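Local atomic coordinates of adenosine 5'-monophosphoramidase HNT1 (Candida albicans, PDB entry 6IQ1), a protein that probably hydrolyses adenosine 5'-monophosphoramidates to AMP as a homodimeric histidine triad nucleotide-binding protein of the HINT family. Residues P18-I23 and S30-Q35. Residues are numbered along the deposited sequence; the frame is centred on the assembly and turned at random.
Sequences PSFKLI and SFLDIQ
Two strands of the hairpin that ends the HIT-domain antiparallel sheet of this chain pair here, with Lys-21 and Phe-31 facing each other as a non-hydrogen-bonded pair. Around them, Leu-22 N donates to Ser-30 O at 2.9 Å, and Leu-32 N to Phe-20 O at 3.1 Å. At the far end Ile-23 O takes two donors from one residue: a weak bond from Ser-30 N and a shorter one from Ser-30 OG, 2.7 Å, which arrives in the carbonyl plane on a lone pair. With chi1 at 61°, OG lies between its own N and carbonyl carbon and is turned to that oxygen. Strand 28-32 continues the sheet to strand 42-46, whereas strand 21-24 packs against the second subunit, whose His-137 and Lys-141 hydrogen-bond to the carbonyls of Lys-21 and Leu-22. Phe-20 CB rests on Leu-32 CD1 at 3.8 Å, and Ile-34 CG2 meets the ring edge of Phe-20 at CD2, 4.1 Å away. Phe-130 of the second subunit also stacks edge-to-face with Phe-20. Asp-33 and Ile-34 probably help bind AMP, as in related HINT proteins; Asp-33 OD1 accepts from Gln-35 N at 2.8 Å, closing an Asx turn.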
loop_
_atom_site.group_PDB
_atom_site.type_symbol
_atom_site.label_atom_id
_atom_site.label_comp_id
_atom_site.label_asym_id
_atom_site.label_seq_id
_atom_site.Cartn_x
_atom_site.Cartn_y
_atom_site.Cartn_z
ATOM N N PRO D 18 -12.904 21.834 -1.952
ATOM C CA PRO D 18 -13.923 20.807 -2.223
ATOM C C PRO D 18 -13.351 19.399 -2.382
ATOM O O PRO D 18 -12.198 19.212 -2.786
ATOM C CB PRO D 18 -14.541 21.290 -3.540
ATOM C CG PRO D 18 -14.322 22.752 -3.554
ATOM C CD PRO D 18 -12.996 22.966 -2.892
ATOM N N SER D 19 -14.196 18.402 -2.090
ATOM C CA SER D 19 -13.852 16.990 -2.246
ATOM C C SER D 19 -15.113 16.128 -2.234
ATOM O O SER D 19 -16.135 16.498 -1.649
ATOM C CB SER D 19 -12.911 16.527 -1.139
ATOM O OG SER D 19 -13.613 16.383 0.098
ATOM N N PHE D 20 -15.019 14.956 -2.863
ATOM C CA PHE D 20 -16.118 13.985 -2.877
ATOM C C PHE D 20 -15.905 12.975 -1.747
ATOM O O PHE D 20 -15.277 11.930 -1.933
ATOM C CB PHE D 20 -16.199 13.292 -4.232
ATOM C CG PHE D 20 -16.532 14.217 -5.372
ATOM C CD1 PHE D 20 -17.853 14.514 -5.685
ATOM C CD2 PHE D 20 -15.525 14.789 -6.137
ATOM C CE1 PHE D 20 -18.163 15.366 -6.734
ATOM C CE2 PHE D 20 -15.832 15.640 -7.182
ATOM C CZ PHE D 20 -17.155 15.928 -7.480
ATOM N N LYS D 21 -16.467 13.271 -0.573
ATOM C CA LYS D 21 -16.134 12.535 0.643
ATOM C C LYS D 21 -16.803 11.162 0.694
ATOM O O LYS D 21 -17.955 10.990 0.290
ATOM C CB LYS D 21 -16.532 13.342 1.880
ATOM C CG LYS D 21 -16.208 12.658 3.193
ATOM C CD LYS D 21 -16.630 13.512 4.372
ATOM C CE LYS D 21 -17.985 13.090 4.916
ATOM N NZ LYS D 21 -17.903 12.720 6.365
ATOM N N LEU D 22 -16.075 10.176 1.221
ATOM C CA LEU D 22 -16.579 8.817 1.268
ATOM C C LEU D 22 -16.653 8.408 2.731
ATOM O O LEU D 22 -17.609 8.766 3.423
ATOM C CB LEU D 22 -15.708 7.903 0.388
ATOM C CG LEU D 22 -15.821 8.027 -1.149
ATOM C CD1 LEU D 22 -14.819 7.136 -1.838
ATOM C CD2 LEU D 22 -17.219 7.672 -1.643
ATOM N N ILE D 23 -15.681 7.678 3.244
ATOM C CA ILE D 23 -15.656 7.270 4.639
ATOM C C ILE D 23 -14.757 8.233 5.395
ATOM O O ILE D 23 -13.660 8.559 4.934
ATOM C CB ILE D 23 -15.175 5.814 4.777
ATOM C CG1 ILE D 23 -16.273 4.841 4.304
ATOM C CG2 ILE D 23 -14.737 5.510 6.210
ATOM C CD1 ILE D 23 -15.859 3.362 4.323
ATOM N N SER D 30 -11.205 9.909 3.561
ATOM C CA SER D 30 -11.122 9.350 2.218
ATOM C C SER D 30 -12.126 10.009 1.273
ATOM O O SER D 30 -13.194 10.467 1.682
ATOM C CB SER D 30 -11.307 7.818 2.248
ATOM O OG SER D 30 -12.563 7.462 2.772
ATOM N N PHE D 31 -11.766 10.031 -0.009
ATOM C CA PHE D 31 -12.476 10.791 -1.026
ATOM C C PHE D 31 -12.014 10.330 -2.403
ATOM O O PHE D 31 -10.943 9.731 -2.552
ATOM C CB PHE D 31 -12.258 12.307 -0.858
ATOM C CG PHE D 31 -10.809 12.731 -0.884
ATOM C CD1 PHE D 31 -9.978 12.521 0.213
ATOM C CD2 PHE D 31 -10.282 13.363 -1.992
ATOM C CE1 PHE D 31 -8.639 12.919 0.193
ATOM C CE2 PHE D 31 -8.942 13.775 -2.023
ATOM C CZ PHE D 31 -8.118 13.549 -0.936
ATOM N N LEU D 32 -12.848 10.622 -3.406
ATOM C CA LEU D 32 -12.575 10.254 -4.791
ATOM C C LEU D 32 -11.366 10.998 -5.348
ATOM O O LEU D 32 -11.162 12.189 -5.081
ATOM C CB LEU D 32 -13.783 10.566 -5.665
ATOM C CG LEU D 32 -14.968 9.606 -5.627
ATOM C CD1 LEU D 32 -16.130 10.160 -6.466
ATOM C CD2 LEU D 32 -14.569 8.208 -6.103
ATOM N N ASP D 33 -10.567 10.291 -6.144
ATOM C CA ASP D 33 -9.505 10.948 -6.888
ATOM C C ASP D 33 -10.146 11.657 -8.074
ATOM O O ASP D 33 -10.801 11.014 -8.900
ATOM C CB ASP D 33 -8.448 9.937 -7.342
ATOM C CG ASP D 33 -7.171 10.602 -7.842
ATOM O OD1 ASP D 33 -7.264 11.481 -8.724
ATOM O OD2 ASP D 33 -6.078 10.271 -7.339
ATOM N N ILE D 34 -9.992 12.985 -8.150
ATOM C CA ILE D 34 -10.641 13.723 -9.231
ATOM C C ILE D 34 -9.840 13.725 -10.528
ATOM O O ILE D 34 -10.323 14.260 -11.537
ATOM C CB ILE D 34 -10.962 15.162 -8.790
ATOM C CG1 ILE D 34 -9.684 15.999 -8.704
ATOM C CG2 ILE D 34 -11.709 15.135 -7.481
ATOM C CD1 ILE D 34 -9.949 17.477 -8.468
ATOM N N GLN D 35 -8.649 13.129 -10.549
ATOM C CA GLN D 35 -7.964 12.768 -11.791
ATOM C C GLN D 35 -7.754 11.257 -11.825
ATOM O O GLN D 35 -6.615 10.782 -11.878
ATOM C CB GLN D 35 -6.629 13.500 -11.928
ATOM C CG GLN D 35 -6.692 14.975 -11.551
ATOM C CD GLN D 35 -5.342 15.674 -11.570
ATOM O OE1 GLN D 35 -4.618 15.670 -10.580
ATOM N NE2 GLN D 35 -5.015 16.304 -12.693
#